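Long-range contacts in [4Fe-4S]-dependent U34-ARNt thiolase (Methanococcus maripaludis, PDB 6SCY), which probably thiolates the wobble uridine of tRNA in an ATP-dependent reaction that relies on a [4Fe-4S] cluster: residues E88-Y93 with N124-V129; I84-G89 with V115-Y120. One frame throughout, in Å; residues are numbered along the deposited sequence.

In the fold
Both contacts start from the same piece of chain, the end of strand 80-87 and the loop that follows it, and they share E88 and G89. Contact 2 (84-89 with 115-120) pairs that strand end with the edge strand of the sheet; contact 1 (88-93 with 124-129) continues into the loops beyond. Their centres lie about 11 Å apart, and the side chain of N124 in contact 1 packs on the ring of F117 in contact 2. The common point is the iron-sulfur pocket: E88 OE2 is 3.4 Å from S1 of the cluster, which C142, C145 and C233 bind. V86 of contact 2 is predicted to contact ATP.

Contact 1 of 2, residues E88-Y93 with N124-V129; sequences EGIEGY and NLDEIV. With SF4 (iron/sulfur cluster), chain E.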
loop_
_atom_site.group_PDB
_atom_site.type_symbol
_atom_site.label_atom_id
_atom_site.label_comp_id
_atom_site.label_asym_id
_atom_site.label_seq_id
_atom_site.Cartn_x
_atom_site.Cartn_y
_atom_site.Cartn_z
ATOM N N GLU A 88 10.386 -16.710 -25.827
ATOM C CA GLU A 88 10.953 -15.361 -25.902
ATOM C C GLU A 88 12.200 -15.291 -26.793
ATOM O O GLU A 88 12.590 -14.200 -27.211
ATOM C CB GLU A 88 11.220 -14.787 -24.502
ATOM C CG GLU A 88 9.956 -14.520 -23.707
ATOM C CD GLU A 88 9.695 -15.411 -22.507
ATOM O OE1 GLU A 88 10.330 -16.483 -22.393
ATOM O OE2 GLU A 88 8.833 -15.036 -21.679
ATOM N N GLY A 89 12.785 -16.455 -27.087
ATOM C CA GLY A 89 13.964 -16.589 -27.931
ATOM C C GLY A 89 15.237 -16.073 -27.294
ATOM O O GLY A 89 16.288 -16.092 -27.937
ATOM N N ILE A 90 15.160 -15.627 -26.017
ATOM C CA ILE A 90 16.291 -15.095 -25.252
ATOM C C ILE A 90 17.176 -16.269 -24.777
ATOM O O ILE A 90 17.264 -16.544 -23.575
ATOM C CB ILE A 90 15.847 -14.115 -24.107
ATOM C CG1 ILE A 90 14.656 -13.208 -24.523
ATOM C CG2 ILE A 90 17.029 -13.260 -23.620
ATOM C CD1 ILE A 90 13.955 -12.436 -23.363
ATOM N N GLU A 91 17.791 -16.978 -25.763
ATOM C CA GLU A 91 18.711 -18.125 -25.677
ATOM C C GLU A 91 18.478 -19.029 -24.441
ATOM O O GLU A 91 17.325 -19.361 -24.135
ATOM C CB GLU A 91 20.166 -17.619 -25.756
ATOM C CG GLU A 91 21.076 -18.457 -26.639
ATOM C CD GLU A 91 22.520 -17.992 -26.674
ATOM O OE1 GLU A 91 23.144 -17.892 -25.590
ATOM O OE2 GLU A 91 23.034 -17.736 -27.787
ATOM N N GLY A 92 19.572 -19.407 -23.769
ATOM C CA GLY A 92 19.590 -20.209 -22.549
ATOM C C GLY A 92 18.855 -21.531 -22.599
ATOM O O GLY A 92 19.083 -22.337 -23.509
ATOM N N TYR A 93 17.970 -21.759 -21.601
ATOM C CA TYR A 93 17.182 -22.984 -21.513
ATOM C C TYR A 93 15.721 -22.713 -21.130
ATOM O O TYR A 93 15.255 -23.058 -20.035
ATOM C CB TYR A 93 17.849 -24.042 -20.612
ATOM C CG TYR A 93 18.291 -25.263 -21.389
ATOM C CD1 TYR A 93 19.601 -25.389 -21.841
ATOM C CD2 TYR A 93 17.384 -26.264 -21.730
ATOM C CE1 TYR A 93 20.006 -26.495 -22.585
ATOM C CE2 TYR A 93 17.778 -27.376 -22.471
ATOM C CZ TYR A 93 19.090 -27.488 -22.897
ATOM O OH TYR A 93 19.476 -28.586 -23.626
ATOM N N ASN A 124 14.714 -10.779 -30.713
ATOM C CA ASN A 124 14.856 -10.991 -29.268
ATOM C C ASN A 124 15.708 -12.229 -28.903
ATOM O O ASN A 124 15.520 -12.828 -27.840
ATOM C CB ASN A 124 13.529 -10.969 -28.494
ATOM C CG ASN A 124 13.703 -10.610 -27.018
ATOM O OD1 ASN A 124 14.751 -10.120 -26.569
ATOM N ND2 ASN A 124 12.689 -10.863 -26.215
ATOM N N LEU A 125 16.712 -12.554 -29.740
ATOM C CA LEU A 125 17.676 -13.607 -29.424
ATOM C C LEU A 125 18.707 -12.847 -28.572
ATOM O O LEU A 125 19.827 -12.564 -29.018
ATOM C CB LEU A 125 18.299 -14.200 -30.702
ATOM C CG LEU A 125 18.997 -15.545 -30.531
ATOM C CD1 LEU A 125 18.091 -16.693 -30.962
ATOM C CD2 LEU A 125 20.304 -15.574 -31.289
ATOM N N ASP A 126 18.256 -12.452 -27.345
ATOM C CA ASP A 126 18.920 -11.586 -26.366
ATOM C C ASP A 126 19.036 -10.189 -27.039
ATOM O O ASP A 126 20.132 -9.767 -27.432
ATOM C CB ASP A 126 20.279 -12.155 -25.863
ATOM C CG ASP A 126 20.413 -13.673 -25.840
ATOM O OD1 ASP A 126 19.680 -14.323 -25.070
ATOM O OD2 ASP A 126 21.260 -14.204 -26.587
ATOM N N GLU A 127 17.867 -9.522 -27.250
ATOM C CA GLU A 127 17.763 -8.227 -27.948
ATOM C C GLU A 127 18.304 -7.033 -27.173
ATOM O O GLU A 127 18.728 -6.065 -27.809
ATOM C CB GLU A 127 16.327 -7.933 -28.417
ATOM C CG GLU A 127 16.261 -7.111 -29.695
ATOM C CD GLU A 127 14.881 -6.963 -30.301
ATOM O OE1 GLU A 127 14.433 -7.907 -30.992
ATOM O OE2 GLU A 127 14.252 -5.897 -30.098
ATOM N N ILE A 128 18.269 -7.073 -25.823
ATOM C CA ILE A 128 18.782 -5.978 -24.992
ATOM C C ILE A 128 20.328 -5.947 -25.111
ATOM O O ILE A 128 21.046 -6.577 -24.329
ATOM C CB ILE A 128 18.215 -6.008 -23.531
ATOM C CG1 ILE A 128 16.658 -6.155 -23.500
ATOM C CG2 ILE A 128 18.693 -4.807 -22.687
ATOM C CD1 ILE A 128 15.770 -4.974 -24.121
ATOM N N VAL A 129 20.807 -5.254 -26.164
ATOM C CA VAL A 129 22.217 -5.111 -26.533
ATOM C C VAL A 129 22.780 -3.737 -26.136
ATOM O O VAL A 129 22.039 -2.750 -26.083
ATOM C CB VAL A 129 22.493 -5.451 -28.035
ATOM C CG1 VAL A 129 22.381 -6.949 -28.300
ATOM C CG2 VAL A 129 21.591 -4.658 -28.983
HETATM FE FE1 SF4 E . 11.765 -10.831 -17.427
HETATM FE FE2 SF4 E . 10.976 -11.895 -19.838
HETATM FE FE3 SF4 E . 10.305 -13.169 -17.501
HETATM FE FE4 SF4 E . 12.920 -13.151 -18.347
HETATM S S1 SF4 E . 11.135 -14.145 -19.404
HETATM S S2 SF4 E . 12.170 -12.745 -16.215
HETATM S S3 SF4 E . 13.058 -11.067 -19.312
HETATM S S4 SF4 E . 9.603 -11.089 -18.187
#
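I90 meets N124 and D126 of 124-129 with two branches: its CD1 lies 3.5 Å from N124 ND2, while its CG2 reaches D126 OD1 at 3.2 Å. Placing CG1 beside the backbone N, with CG2 anti to it, lets this beta-branched residue touch both neighbours at once. D126 OD1 also approaches the I90-E91 peptide, but no hydrogen bond forms there. Beyond it, E91 OE2 and D126 OD2 come within 4.1 Å with their carboxylates nearly perpendicular (86°), a like-charge pair at the more exposed end of the contact. The backbones meet through a CA-H...O contact, L125 CA to G89 O, 3.2 Å and almost straight at the hydrogen. I90 and L125 each centre an inverse gamma turn; the positive phi of G89 favours glycine, and a side chain there would point toward the N124 carbonyl.

In the second shell, N124 and E127 bind reciprocally. N124 N donates to E127 OE1 (2.9 Å), and N124 OD1 accepts from E127 N (3.2 Å) through a lone pair in the carbonyl plane, an Asx motif. Chi1 of -156° swings the amide toward I90, and the bond to OD1 limits its turning. Were N124 cut back to an alanine, E127 N would probably lose this acceptor and a gap would open beside CG1 and CD1 of I90.

On the cluster side, E88 directs its carboxylate to the iron-sulfur pocket, where R94 pairs with OE1 and R149 with OE2. The contact thus joins the loop between strand 80-87 and helix 95-108 to the loop between strand 111-116 and helix 141-159; Y235 touches I90 and D126, and C145 of helix 141-159 packs against I90.

Contact 2 of 2, residues I84-G89 with V115-Y120; sequences IMVNEG and VHFKDY. With SF4 (iron/sulfur cluster), chain E.
F117 lays one face of its ring against E88, whose CG sits 3.9 Å from the ring centroid in a CH-pi contact, offset toward the rim. At the ring's edge, V86 CG1 approaches F117 CD1 to 3.5 Å, the two side chains crossing at about a right angle. A large flat residue suits this place because it can meet a methylene over its face and a methyl at its rim. Its backbone is held as well: F117 N donates to N87 O at 3.2 Å.

V115 pairs through both its backbone N and its backbone O, donating to M85 O (2.9 Å) and accepting from N87 N (3.1 Å). This is parallel pairing, and the two strands belong to one beta-alpha-beta unit, with helix 95-108 as the crossover. Strand 111-116 is outermost, within this chain, in a five-stranded parallel sheet of order 3-2-1-4-5, as expected of a PP-loop protein of the HUP class. V115 shares a sheet face with V86, and its CG2 lies 4.4 Å from I84 CG2, a loose apolar contact, branched apolar groups fitting a buried strand.

N87 and H116 project from the other face. A chi1 of 168° turns the amide of N87 across to the edge of the imidazole, where ND2 donates to H116 ND1 at 3.2 Å, nearly in the ring plane although amide and ring stand 84° apart. Its other amide atom, OD1, weakly accepts from G89 N where the strand ends, while I98 of helix 95-108 packs on N87.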
loop_
_atom_site.group_PDB
_atom_site.type_symbol
_atom_site.label_atom_id
_atom_site.label_comp_id
_atom_site.label_asym_id
_atom_site.label_seq_id
_atom_site.Cartn_x
_atom_site.Cartn_y
_atom_site.Cartn_z
ATOM N N ILE A 84 -1.187 -21.710 -24.970
ATOM C CA ILE A 84 -0.218 -20.940 -25.752
ATOM C C ILE A 84 1.098 -20.814 -25.003
ATOM O O ILE A 84 1.130 -20.267 -23.893
ATOM C CB ILE A 84 -0.723 -19.542 -26.215
ATOM C CG1 ILE A 84 -2.189 -19.550 -26.694
ATOM C CG2 ILE A 84 0.215 -18.963 -27.280
ATOM C CD1 ILE A 84 -2.965 -18.317 -26.259
ATOM N N MET A 85 2.184 -21.287 -25.640
ATOM C CA MET A 85 3.541 -21.197 -25.106
ATOM C C MET A 85 4.302 -20.159 -25.929
ATOM O O MET A 85 4.330 -20.259 -27.159
ATOM C CB MET A 85 4.254 -22.555 -25.167
ATOM C CG MET A 85 3.663 -23.597 -24.252
ATOM S SD MET A 85 2.335 -24.492 -25.074
ATOM C CE MET A 85 2.406 -26.011 -24.211
ATOM N N VAL A 86 4.896 -19.153 -25.265
ATOM C CA VAL A 86 5.616 -18.090 -25.968
ATOM C C VAL A 86 7.127 -18.192 -25.739
ATOM O O VAL A 86 7.600 -17.836 -24.663
ATOM C CB VAL A 86 5.060 -16.667 -25.662
ATOM C CG1 VAL A 86 5.640 -15.635 -26.616
ATOM C CG2 VAL A 86 3.536 -16.630 -25.717
ATOM N N ASN A 87 7.885 -18.688 -26.730
ATOM C CA ASN A 87 9.343 -18.758 -26.606
ATOM C C ASN A 87 9.898 -17.372 -26.887
ATOM O O ASN A 87 9.877 -16.907 -28.031
ATOM C CB ASN A 87 9.965 -19.806 -27.543
ATOM C CG ASN A 87 11.475 -19.726 -27.660
ATOM O OD1 ASN A 87 12.208 -19.504 -26.685
ATOM N ND2 ASN A 87 11.969 -19.908 -28.871
ATOM N N GLU A 88 10.386 -16.710 -25.827
ATOM C CA GLU A 88 10.953 -15.361 -25.902
ATOM C C GLU A 88 12.200 -15.291 -26.793
ATOM O O GLU A 88 12.590 -14.200 -27.211
ATOM C CB GLU A 88 11.220 -14.787 -24.502
ATOM C CG GLU A 88 9.956 -14.520 -23.707
ATOM C CD GLU A 88 9.695 -15.411 -22.507
ATOM O OE1 GLU A 88 10.330 -16.483 -22.393
ATOM O OE2 GLU A 88 8.833 -15.036 -21.679
ATOM N N GLY A 89 12.785 -16.455 -27.087
ATOM C CA GLY A 89 13.964 -16.589 -27.931
ATOM C C GLY A 89 15.237 -16.073 -27.294
ATOM O O GLY A 89 16.288 -16.092 -27.937
ATOM N N VAL A 115 4.228 -20.330 -30.055
ATOM C CA VAL A 115 4.417 -19.093 -30.804
ATOM C C VAL A 115 5.714 -18.458 -30.318
ATOM O O VAL A 115 5.992 -18.480 -29.120
ATOM C CB VAL A 115 3.189 -18.157 -30.625
ATOM C CG1 VAL A 115 3.449 -16.758 -31.166
ATOM C CG2 VAL A 115 1.949 -18.752 -31.280
ATOM N N HIS A 116 6.483 -17.862 -31.245
ATOM C CA HIS A 116 7.766 -17.209 -30.972
ATOM C C HIS A 116 7.686 -15.676 -30.960
ATOM O O HIS A 116 6.785 -15.093 -31.572
ATOM C CB HIS A 116 8.828 -17.694 -31.977
ATOM C CG HIS A 116 8.943 -19.181 -32.018
ATOM N ND1 HIS A 116 9.675 -19.871 -31.071
ATOM C CD2 HIS A 116 8.360 -20.070 -32.855
ATOM C CE1 HIS A 116 9.536 -21.153 -31.377
ATOM N NE2 HIS A 116 8.759 -21.322 -32.445
ATOM N N PHE A 117 8.638 -15.031 -30.250
ATOM C CA PHE A 117 8.775 -13.575 -30.157
ATOM C C PHE A 117 9.282 -13.066 -31.516
ATOM O O PHE A 117 8.824 -12.030 -32.007
ATOM C CB PHE A 117 9.774 -13.209 -29.036
ATOM C CG PHE A 117 9.220 -12.630 -27.746
ATOM C CD1 PHE A 117 8.204 -13.274 -27.051
ATOM C CD2 PHE A 117 9.769 -11.485 -27.189
ATOM C CE1 PHE A 117 7.711 -12.751 -25.850
ATOM C CE2 PHE A 117 9.291 -10.975 -25.978
ATOM C CZ PHE A 117 8.262 -11.609 -25.321
ATOM N N LYS A 118 10.208 -13.832 -32.128
ATOM C CA LYS A 118 10.816 -13.550 -33.429
ATOM C C LYS A 118 9.810 -13.654 -34.575
ATOM O O LYS A 118 9.930 -12.920 -35.557
ATOM C CB LYS A 118 12.061 -14.432 -33.676
ATOM C CG LYS A 118 11.865 -15.935 -33.454
ATOM C CD LYS A 118 13.196 -16.667 -33.271
ATOM C CE LYS A 118 13.009 -18.139 -32.985
ATOM N NZ LYS A 118 14.284 -18.794 -32.582
ATOM N N ASP A 119 8.810 -14.548 -34.436
ATOM C CA ASP A 119 7.745 -14.777 -35.422
ATOM C C ASP A 119 6.784 -13.579 -35.510
ATOM O O ASP A 119 6.142 -13.386 -36.547
ATOM C CB ASP A 119 6.981 -16.073 -35.095
ATOM C CG ASP A 119 5.987 -16.485 -36.160
ATOM O OD1 ASP A 119 6.424 -17.005 -37.212
ATOM O OD2 ASP A 119 4.771 -16.281 -35.948
ATOM N N TYR A 120 6.698 -12.777 -34.429
ATOM C CA TYR A 120 5.838 -11.599 -34.354
ATOM C C TYR A 120 6.643 -10.298 -34.471
ATOM O O TYR A 120 6.487 -9.385 -33.655
ATOM C CB TYR A 120 4.973 -11.653 -33.081
ATOM C CG TYR A 120 3.664 -12.390 -33.267
ATOM C CD1 TYR A 120 2.458 -11.701 -33.330
ATOM C CD2 TYR A 120 3.631 -13.774 -33.400
ATOM C CE1 TYR A 120 1.250 -12.372 -33.513
ATOM C CE2 TYR A 120 2.430 -14.455 -33.603
ATOM C CZ TYR A 120 1.239 -13.751 -33.647
ATOM O OH TYR A 120 0.052 -14.421 -33.831
HETATM FE FE1 SF4 E . 11.765 -10.831 -17.427
HETATM FE FE2 SF4 E . 10.976 -11.895 -19.838
HETATM FE FE3 SF4 E . 10.305 -13.169 -17.501
HETATM FE FE4 SF4 E . 12.920 -13.151 -18.347
HETATM S S1 SF4 E . 11.135 -14.145 -19.404
HETATM S S2 SF4 E . 12.170 -12.745 -16.215
HETATM S S3 SF4 E . 13.058 -11.067 -19.312
HETATM S S4 SF4 E . 9.603 -11.089 -18.187
#